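Local coordinates for 6-O-methylguanine DNA methyltransferase (Enterococcus faecalis, PDB 2B6C), which probably takes part in the repair of alkylated DNA, as a member of the AlkD-like family of all-helical proteins, although its own activity is not established, at residues B[7-12]-B[35-40]; B[42-47]-B[72-77]; B[61-66]-B[76-81]. One frame throughout, in Å; residues are numbered along the deposited sequence.

Contact 1: residues B[7-12]-B[35-40]; sequences LQFQKN and PERQAL
Arg37, in the middle of the helical segment 35-40, lays the aliphatic part of its side chain against the far end of the Phe9 ring, which reaches over from the extended segment 7-12. The closest pair is Arg37 CG and Phe9 CZ, 3.6 Å apart, and the methylene also lies 4.1 Å from Phe9 CE2; the approach is oblique. CG stands anti to the backbone N (chi1 -169°), and a bend further out at chi3 (76°) turns the guanidinium away from the ring, toward Asp77. The contact is thus made by the CG methylene, while the charged end goes on to Asp77, whose OD2 forms a salt bridge with Arg37 NH1. One turn further on, Leu40 takes the neighbouring part of the ring. Its CD1 approaches Phe9 CD2 at 4.0 Å, although the leucine side chain is modelled too close to its own helix and the exact place of that methyl is doubtful. Leu7 completes the contact with its CD2 methyl, 3.8 Å from Leu40 O. The extended segment is also held by two tyrosines, Tyr63 OH bonding to Leu7 N and Tyr71 OH to Phe9 N, while the Tyr71 ring stacks on Phe9. Thus the loop leading into helix 13-22 rests against helix 34-48 through Leu7 and Phe9, with Val74 of helix 69-81 touching both, and Ile32, just before helix 34-48, packing on Phe9, Arg37 and Leu40.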
loop_
_atom_site.group_PDB
_atom_site.type_symbol
_atom_site.label_atom_id
_atom_site.label_comp_id
_atom_site.label_asym_id
_atom_site.label_seq_id
_atom_site.Cartn_x
_atom_site.Cartn_y
_atom_site.Cartn_z
ATOM N N LEU B 7 -7.748 0.953 21.455
ATOM C CA LEU B 7 -7.225 2.303 21.585
ATOM C C LEU B 7 -8.155 3.130 22.473
ATOM O O LEU B 7 -9.380 3.117 22.301
ATOM C CB LEU B 7 -7.143 2.932 20.201
ATOM C CG LEU B 7 -5.960 3.759 19.723
ATOM C CD1 LEU B 7 -6.504 4.675 18.692
ATOM C CD2 LEU B 7 -5.259 4.541 20.813
ATOM N N GLN B 8 -7.557 3.816 23.444
ATOM C CA GLN B 8 -8.277 4.706 24.341
ATOM C C GLN B 8 -7.603 6.056 24.378
ATOM O O GLN B 8 -6.435 6.168 24.729
ATOM C CB GLN B 8 -8.313 4.153 25.748
ATOM C CG GLN B 8 -9.159 2.927 25.884
ATOM C CD GLN B 8 -10.042 2.981 27.108
ATOM O OE1 GLN B 8 -10.987 2.199 27.230
ATOM N NE2 GLN B 8 -9.757 3.920 28.021
ATOM N N PHE B 9 -8.339 7.085 24.004
ATOM C CA PHE B 9 -7.786 8.413 24.062
ATOM C C PHE B 9 -7.965 9.006 25.462
ATOM O O PHE B 9 -8.947 8.738 26.156
ATOM C CB PHE B 9 -8.398 9.320 23.010
ATOM C CG PHE B 9 -8.133 8.878 21.593
ATOM C CD1 PHE B 9 -9.195 8.626 20.731
ATOM C CD2 PHE B 9 -6.831 8.710 21.125
ATOM C CE1 PHE B 9 -8.958 8.216 19.414
ATOM C CE2 PHE B 9 -6.586 8.303 19.808
ATOM C CZ PHE B 9 -7.648 8.057 18.964
ATOM N N GLN B 10 -6.973 9.793 25.862
ATOM C CA GLN B 10 -7.033 10.560 27.091
ATOM C C GLN B 10 -7.798 11.855 26.829
ATOM O O GLN B 10 -7.538 12.555 25.850
ATOM C CB GLN B 10 -5.612 10.856 27.579
ATOM C CG GLN B 10 -5.499 10.882 29.085
ATOM C CD GLN B 10 -5.985 9.577 29.734
ATOM O OE1 GLN B 10 -6.691 9.608 30.748
ATOM N NE2 GLN B 10 -5.617 8.432 29.145
ATOM N N LYS B 11 -8.743 12.167 27.707
ATOM C CA LYS B 11 -9.586 13.342 27.547
ATOM C C LYS B 11 -8.817 14.649 27.799
ATOM O O LYS B 11 -8.193 14.845 28.847
ATOM C CB LYS B 11 -10.857 13.201 28.412
ATOM C CG LYS B 11 -11.698 14.472 28.585
ATOM C CD LYS B 11 -13.186 14.210 28.298
ATOM C CE LYS B 11 -13.527 14.535 26.826
ATOM N NZ LYS B 11 -14.934 14.187 26.419
ATOM N N ASN B 12 -8.823 15.512 26.792
ATOM C CA ASN B 12 -8.247 16.845 26.913
ATOM C C ASN B 12 -9.371 17.879 26.804
ATOM O O ASN B 12 -9.731 18.296 25.703
ATOM C CB ASN B 12 -7.132 17.083 25.884
ATOM C CG ASN B 12 -6.527 18.494 25.979
ATOM O OD1 ASN B 12 -7.134 19.434 26.542
ATOM N ND2 ASN B 12 -5.318 18.647 25.436
ATOM N N PRO B 35 -3.110 15.302 13.880
ATOM C CA PRO B 35 -1.726 14.798 13.887
ATOM C C PRO B 35 -1.428 13.954 15.111
ATOM O O PRO B 35 -0.790 12.922 14.986
ATOM C CB PRO B 35 -0.866 16.076 13.841
ATOM C CG PRO B 35 -1.791 17.138 13.281
ATOM C CD PRO B 35 -3.152 16.774 13.816
ATOM N N GLU B 36 -1.930 14.348 16.274
ATOM C CA GLU B 36 -1.748 13.550 17.470
ATOM C C GLU B 36 -2.502 12.223 17.374
ATOM O O GLU B 36 -1.963 11.181 17.739
ATOM C CB GLU B 36 -2.143 14.358 18.696
ATOM C CG GLU B 36 -1.126 15.449 19.009
ATOM C CD GLU B 36 -1.720 16.834 18.988
ATOM O OE1 GLU B 36 -1.852 17.443 20.079
ATOM O OE2 GLU B 36 -2.057 17.304 17.872
ATOM N N ARG B 37 -3.727 12.253 16.831
ATOM C CA ARG B 37 -4.555 11.042 16.694
ATOM C C ARG B 37 -3.877 10.014 15.791
ATOM O O ARG B 37 -3.913 8.823 16.074
ATOM C CB ARG B 37 -5.956 11.386 16.161
ATOM C CG ARG B 37 -6.963 10.225 16.231
ATOM C CD ARG B 37 -8.149 10.432 15.250
ATOM N NE ARG B 37 -7.774 10.146 13.849
ATOM C CZ ARG B 37 -7.776 11.034 12.850
ATOM N NH1 ARG B 37 -7.439 10.647 11.633
ATOM N NH2 ARG B 37 -8.141 12.298 13.045
ATOM N N GLN B 38 -3.263 10.508 14.720
ATOM C CA GLN B 38 -2.587 9.689 13.739
ATOM C C GLN B 38 -1.349 9.036 14.332
ATOM O O GLN B 38 -1.114 7.853 14.119
ATOM C CB GLN B 38 -2.268 10.509 12.500
ATOM C CG GLN B 38 -3.537 10.837 11.669
ATOM C CD GLN B 38 -3.349 12.015 10.693
ATOM O OE1 GLN B 38 -2.212 12.409 10.384
ATOM N NE2 GLN B 38 -4.466 12.589 10.221
ATOM N N ALA B 39 -0.586 9.778 15.131
ATOM C CA ALA B 39 0.557 9.208 15.827
ATOM C C ALA B 39 0.122 8.187 16.884
ATOM O O ALA B 39 0.799 7.176 17.087
ATOM C CB ALA B 39 1.448 10.329 16.451
ATOM N N LEU B 40 -1.008 8.438 17.546
ATOM C CA LEU B 40 -1.475 7.566 18.629
ATOM C C LEU B 40 -2.119 6.269 18.119
ATOM O O LEU B 40 -2.123 5.240 18.799
ATOM C CB LEU B 40 -2.463 8.322 19.532
ATOM C CG LEU B 40 -2.016 9.659 20.169
ATOM C CD1 LEU B 40 -3.144 10.213 21.026
ATOM C CD2 LEU B 40 -0.729 9.553 20.991
#

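Contact 2: residues B[42-47]-B[72-77]; sequences KQLLKE and QYVAID
Leu45 and Asp77 mark the closest backbone approach, with CA atoms 7.5 Å apart, where two helical segments running in broadly the same direction are inclined to one another; helix 34-48 is kinked at residues 43 and 44, whose N atoms lack a bond to the preceding turn. Leu45 meets Asp77 with both branches of its fork: CD2 lies 3.9 Å from Asp77 CB and CD1 4.0 Å from the same atom, while CD2 also comes within 3.8 Å of the backbone carbon Asp77 C. Both methyls press on the root of the aspartate from the same side. One turn earlier on that helix, Val74 CG1 meets Leu44 CD2 at 3.9 Å, the two side chains crossing at about a right angle. Leu44 gets there by setting CG anti to its own N (chi1 170°). Tyr63 of helix 53-65 touches both Leu44 and Val74, filling in beside this pair, as expected of the layered helices of a HEAT-like fold such as that of AlkD. The contact is wholly apolar between the two segments, and Asp77 contributes to it through carbon; with its OD2 engaged by Arg37, the acid can lie beside Leu45, its charge probably largely offset by that partner.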
loop_
_atom_site.group_PDB
_atom_site.type_symbol
_atom_site.label_atom_id
_atom_site.label_comp_id
_atom_site.label_asym_id
_atom_site.label_seq_id
_atom_site.Cartn_x
_atom_site.Cartn_y
_atom_site.Cartn_z
ATOM N N LYS B 42 -1.186 4.853 14.992
ATOM C CA LYS B 42 -0.293 4.221 14.038
ATOM C C LYS B 42 -0.158 2.706 14.241
ATOM O O LYS B 42 -0.327 1.958 13.283
ATOM C CB LYS B 42 1.087 4.895 13.999
ATOM C CG LYS B 42 1.952 4.458 12.804
ATOM C CD LYS B 42 3.412 4.911 12.972
ATOM C CE LYS B 42 4.411 3.793 12.594
ATOM N NZ LYS B 42 5.858 4.202 12.793
ATOM N N GLN B 43 0.096 2.260 15.471
ATOM C CA GLN B 43 0.299 0.839 15.676
ATOM C C GLN B 43 -0.991 0.036 15.523
ATOM O O GLN B 43 -0.952 -1.054 14.992
ATOM C CB GLN B 43 1.034 0.516 16.987
ATOM C CG GLN B 43 2.483 1.052 17.075
ATOM C CD GLN B 43 3.353 0.778 15.839
ATOM O OE1 GLN B 43 3.792 1.711 15.159
ATOM N NE2 GLN B 43 3.603 -0.496 15.552
ATOM N N LEU B 44 -2.132 0.578 15.932
ATOM C CA LEU B 44 -3.382 -0.114 15.691
ATOM C C LEU B 44 -3.638 -0.251 14.189
ATOM O O LEU B 44 -4.098 -1.304 13.727
ATOM C CB LEU B 44 -4.566 0.608 16.394
ATOM C CG LEU B 44 -5.966 0.115 16.025
ATOM C CD1 LEU B 44 -6.312 -1.097 16.855
ATOM C CD2 LEU B 44 -6.920 1.244 16.290
ATOM N N LEU B 45 -3.353 0.809 13.425
ATOM C CA LEU B 45 -3.579 0.762 11.990
ATOM C C LEU B 45 -2.655 -0.289 11.355
ATOM O O LEU B 45 -3.067 -1.004 10.450
ATOM C CB LEU B 45 -3.422 2.150 11.340
ATOM C CG LEU B 45 -4.479 3.176 11.809
ATOM C CD1 LEU B 45 -4.200 4.551 11.200
ATOM C CD2 LEU B 45 -5.900 2.761 11.474
ATOM N N LYS B 46 -1.416 -0.364 11.834
ATOM C CA LYS B 46 -0.457 -1.347 11.341
ATOM C C LYS B 46 -0.947 -2.784 11.565
ATOM O O LYS B 46 -0.896 -3.604 10.663
ATOM C CB LYS B 46 0.916 -1.124 11.987
ATOM C CG LYS B 46 1.928 -2.260 11.793
ATOM C CD LYS B 46 3.223 -2.025 12.594
ATOM C CE LYS B 46 4.024 -0.850 12.071
ATOM N NZ LYS B 46 5.445 -0.866 12.549
ATOM N N GLU B 47 -1.416 -3.102 12.771
ATOM C CA GLU B 47 -1.817 -4.482 13.048
ATOM C C GLU B 47 -3.149 -4.850 12.387
ATOM O O GLU B 47 -3.417 -6.019 12.172
ATOM C CB GLU B 47 -1.779 -4.817 14.560
ATOM C CG GLU B 47 -3.120 -4.882 15.290
ATOM C CD GLU B 47 -3.069 -5.710 16.575
ATOM O OE1 GLU B 47 -1.948 -5.970 17.070
ATOM O OE2 GLU B 47 -4.148 -6.100 17.091
ATOM N N GLN B 72 -14.679 7.757 15.435
ATOM C CA GLN B 72 -15.204 7.610 14.045
ATOM C C GLN B 72 -14.078 7.841 13.061
ATOM O O GLN B 72 -14.012 7.164 12.028
ATOM C CB GLN B 72 -16.383 8.541 13.711
ATOM C CG GLN B 72 -17.707 8.157 14.322
ATOM C CD GLN B 72 -17.879 8.674 15.722
ATOM O OE1 GLN B 72 -17.703 7.927 16.697
ATOM N NE2 GLN B 72 -18.249 9.936 15.846
ATOM N N TYR B 73 -13.164 8.759 13.399
ATOM C CA TYR B 73 -12.019 9.051 12.527
ATOM C C TYR B 73 -11.088 7.854 12.494
ATOM O O TYR B 73 -10.536 7.537 11.436
ATOM C CB TYR B 73 -11.214 10.272 12.986
ATOM C CG TYR B 73 -11.969 11.588 13.088
ATOM C CD1 TYR B 73 -13.121 11.835 12.319
ATOM C CD2 TYR B 73 -11.481 12.628 13.925
ATOM C CE1 TYR B 73 -13.791 13.039 12.409
ATOM C CE2 TYR B 73 -12.150 13.845 14.031
ATOM C CZ TYR B 73 -13.299 14.055 13.253
ATOM O OH TYR B 73 -13.946 15.268 13.325
ATOM N N VAL B 74 -10.906 7.211 13.666
ATOM C CA VAL B 74 -10.198 5.945 13.771
ATOM C C VAL B 74 -10.846 4.857 12.927
ATOM O O VAL B 74 -10.159 4.214 12.133
ATOM C CB VAL B 74 -9.975 5.457 15.244
ATOM C CG1 VAL B 74 -9.385 4.023 15.247
ATOM C CG2 VAL B 74 -9.077 6.426 15.974
ATOM N N ALA B 75 -12.158 4.668 13.057
ATOM C CA ALA B 75 -12.883 3.727 12.202
ATOM C C ALA B 75 -12.630 3.915 10.688
ATOM O O ALA B 75 -12.372 2.945 9.961
ATOM C CB ALA B 75 -14.393 3.756 12.491
ATOM N N ILE B 76 -12.728 5.150 10.220
ATOM C CA ILE B 76 -12.573 5.433 8.777
ATOM C C ILE B 76 -11.113 5.222 8.344
ATOM O O ILE B 76 -10.852 4.741 7.229
ATOM C CB ILE B 76 -13.099 6.846 8.387
ATOM C CG1 ILE B 76 -14.569 6.962 8.823
ATOM C CG2 ILE B 76 -12.964 7.044 6.855
ATOM C CD1 ILE B 76 -15.235 8.375 8.758
ATOM N N ASP B 77 -10.163 5.535 9.238
ATOM C CA ASP B 77 -8.738 5.243 8.977
ATOM C C ASP B 77 -8.507 3.732 8.851
ATOM O O ASP B 77 -7.718 3.301 8.038
ATOM C CB ASP B 77 -7.808 5.819 10.073
ATOM C CG ASP B 77 -7.493 7.290 9.874
ATOM O OD1 ASP B 77 -7.768 7.857 8.776
ATOM O OD2 ASP B 77 -6.969 7.896 10.837
#

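Contact 3: residues B[61-66]-B[76-81]; sequences EAYYQK and IDLALQ
Two neighbouring tyrosine rings on one arm of an antiparallel helical hairpin, Tyr63 and Tyr64, each receive one methyl from the other arm. Ile76 CD1 comes up at the edge of the Tyr64 ring, near its plane and 4.3 Å from Tyr64 CE1. Leu78 CD1 meets the Tyr63 ring obliquely, 3.8 Å from Tyr63 CD2 and 4.2 Å from Tyr63 CE2, the two side chains crossing at about a right angle. The arms are helices 53-65 and 69-81, linked by a short turn, in keeping with the HEAT-like fold of the AlkD family. Because the helices run in opposite senses, the later tyrosine pairs with the earlier aliphatic residue. All four residues are buried. Leu45 of helix 34-48 packs on Leu78, and Ala109 and Trp110 of helix 104-120 pack on Ile76, so this hairpin lies between layers. The Tyr97 ring meets that of Tyr64 with planes at about 60°. Both tyrosines are also anchored through their phenol oxygens: beside Tyr63, whose OH holds Leu7, Tyr64 OH is gripped twice, by the carbonyl Gln100 O and by the indole nitrogen Trp110 NE1.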
loop_
_atom_site.group_PDB
_atom_site.type_symbol
_atom_site.label_atom_id
_atom_site.label_comp_id
_atom_site.label_asym_id
_atom_site.label_seq_id
_atom_site.Cartn_x
_atom_site.Cartn_y
_atom_site.Cartn_z
ATOM N N GLU B 61 -16.742 -1.284 13.044
ATOM C CA GLU B 61 -18.031 -1.046 13.636
ATOM C C GLU B 61 -17.923 -0.626 15.121
ATOM O O GLU B 61 -18.552 0.347 15.516
ATOM C CB GLU B 61 -18.955 -2.261 13.415
ATOM C CG GLU B 61 -20.256 -2.241 14.229
ATOM C CD GLU B 61 -21.278 -1.165 13.774
ATOM O OE1 GLU B 61 -21.146 -0.548 12.674
ATOM O OE2 GLU B 61 -22.254 -0.950 14.524
ATOM N N ALA B 62 -17.166 -1.359 15.936
ATOM C CA ALA B 62 -16.980 -0.954 17.350
ATOM C C ALA B 62 -16.403 0.458 17.549
ATOM O O ALA B 62 -16.937 1.215 18.358
ATOM C CB ALA B 62 -16.181 -1.997 18.143
ATOM N N TYR B 63 -15.367 0.847 16.792
ATOM C CA TYR B 63 -14.846 2.229 16.884
ATOM C C TYR B 63 -15.877 3.277 16.431
ATOM O O TYR B 63 -15.972 4.363 17.009
ATOM C CB TYR B 63 -13.533 2.394 16.111
ATOM C CG TYR B 63 -12.335 1.825 16.857
ATOM C CD1 TYR B 63 -11.753 2.525 17.910
ATOM C CD2 TYR B 63 -11.793 0.595 16.506
ATOM C CE1 TYR B 63 -10.684 1.994 18.617
ATOM C CE2 TYR B 63 -10.741 0.056 17.187
ATOM C CZ TYR B 63 -10.176 0.757 18.250
ATOM O OH TYR B 63 -9.106 0.227 18.933
ATOM N N TYR B 64 -16.660 2.955 15.399
ATOM C CA TYR B 64 -17.625 3.918 14.876
ATOM C C TYR B 64 -18.710 4.180 15.905
ATOM O O TYR B 64 -19.210 5.285 16.027
ATOM C CB TYR B 64 -18.242 3.433 13.556
ATOM C CG TYR B 64 -18.693 4.587 12.677
ATOM C CD1 TYR B 64 -17.776 5.257 11.869
ATOM C CD2 TYR B 64 -20.017 5.043 12.700
ATOM C CE1 TYR B 64 -18.171 6.319 11.084
ATOM C CE2 TYR B 64 -20.440 6.141 11.899
ATOM C CZ TYR B 64 -19.511 6.754 11.092
ATOM O OH TYR B 64 -19.866 7.837 10.296
ATOM N N GLN B 65 -19.034 3.167 16.703
ATOM C CA GLN B 65 -20.113 3.326 17.662
ATOM C C GLN B 65 -19.649 3.874 19.036
ATOM O O GLN B 65 -20.478 4.154 19.891
ATOM C CB GLN B 65 -20.934 2.028 17.769
ATOM C CG GLN B 65 -21.464 1.456 16.396
ATOM C CD GLN B 65 -22.269 2.469 15.509
ATOM O OE1 GLN B 65 -22.894 3.424 16.012
ATOM N NE2 GLN B 65 -22.269 2.231 14.179
ATOM N N LYS B 66 -18.342 4.075 19.230
ATOM C CA LYS B 66 -17.848 4.735 20.435
ATOM C C LYS B 66 -18.307 6.204 20.443
ATOM O O LYS B 66 -18.584 6.773 19.395
ATOM C CB LYS B 66 -16.312 4.608 20.543
ATOM C CG LYS B 66 -15.846 3.196 20.927
ATOM C CD LYS B 66 -14.317 2.968 20.984
ATOM C CE LYS B 66 -13.664 3.581 22.245
ATOM N NZ LYS B 66 -14.137 3.049 23.611
ATOM N N ILE B 76 -12.728 5.150 10.220
ATOM C CA ILE B 76 -12.573 5.433 8.777
ATOM C C ILE B 76 -11.113 5.222 8.344
ATOM O O ILE B 76 -10.852 4.741 7.229
ATOM C CB ILE B 76 -13.099 6.846 8.387
ATOM C CG1 ILE B 76 -14.569 6.962 8.823
ATOM C CG2 ILE B 76 -12.964 7.044 6.855
ATOM C CD1 ILE B 76 -15.235 8.375 8.758
ATOM N N ASP B 77 -10.163 5.535 9.238
ATOM C CA ASP B 77 -8.738 5.243 8.977
ATOM C C ASP B 77 -8.507 3.732 8.851
ATOM O O ASP B 77 -7.718 3.301 8.038
ATOM C CB ASP B 77 -7.808 5.819 10.073
ATOM C CG ASP B 77 -7.493 7.290 9.874
ATOM O OD1 ASP B 77 -7.768 7.857 8.776
ATOM O OD2 ASP B 77 -6.969 7.896 10.837
ATOM N N LEU B 78 -9.200 2.934 9.658
ATOM C CA LEU B 78 -9.093 1.476 9.532
ATOM C C LEU B 78 -9.528 0.980 8.148
ATOM O O LEU B 78 -8.885 0.099 7.547
ATOM C CB LEU B 78 -9.898 0.742 10.617
ATOM C CG LEU B 78 -9.280 0.806 12.013
ATOM C CD1 LEU B 78 -10.305 0.371 13.062
ATOM C CD2 LEU B 78 -8.055 -0.103 12.096
ATOM N N ALA B 79 -10.610 1.563 7.658
ATOM C CA ALA B 79 -11.136 1.258 6.355
ATOM C C ALA B 79 -10.194 1.777 5.275
ATOM O O ALA B 79 -9.832 1.052 4.347
ATOM C CB ALA B 79 -12.562 1.855 6.202
ATOM N N LEU B 80 -9.777 3.028 5.402
ATOM C CA LEU B 80 -8.848 3.621 4.443
ATOM C C LEU B 80 -7.523 2.845 4.311
ATOM O O LEU B 80 -7.027 2.627 3.212
ATOM C CB LEU B 80 -8.528 5.047 4.862
ATOM C CG LEU B 80 -9.329 6.143 4.203
ATOM C CD1 LEU B 80 -9.250 7.353 5.139
ATOM C CD2 LEU B 80 -8.657 6.417 2.831
ATOM N N GLN B 81 -6.943 2.467 5.446
ATOM C CA GLN B 81 -5.688 1.696 5.471
ATOM C C GLN B 81 -5.789 0.300 4.855
ATOM O O GLN B 81 -4.797 -0.242 4.393
ATOM C CB GLN B 81 -5.165 1.569 6.914
ATOM C CG GLN B 81 -4.620 2.870 7.516
ATOM C CD GLN B 81 -3.845 3.763 6.537
ATOM O OE1 GLN B 81 -4.396 4.725 5.972
ATOM N NE2 GLN B 81 -2.569 3.466 6.351
#

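Overall arrangement
From the N terminus, contact 1 closes first: it brings the entry loop 7-12 back onto helix 34-48 around helix 13-22. Only then does contact 2 open, further along the same helix, closing on helix 69-81 over a loop that contains helix 53-65. Contact 3 starts within that loop and ends on the same helix, sharing Ile76 and Asp77 with contact 2, and their centres lie about 7 Å apart. Leu45 CD2 and Leu78 CD2, 3.6 Å apart, join contacts 2 and 3 directly. Together the three tie the N-terminal loop and three helices into one end of the helical array, all on the same side of the chain's centre.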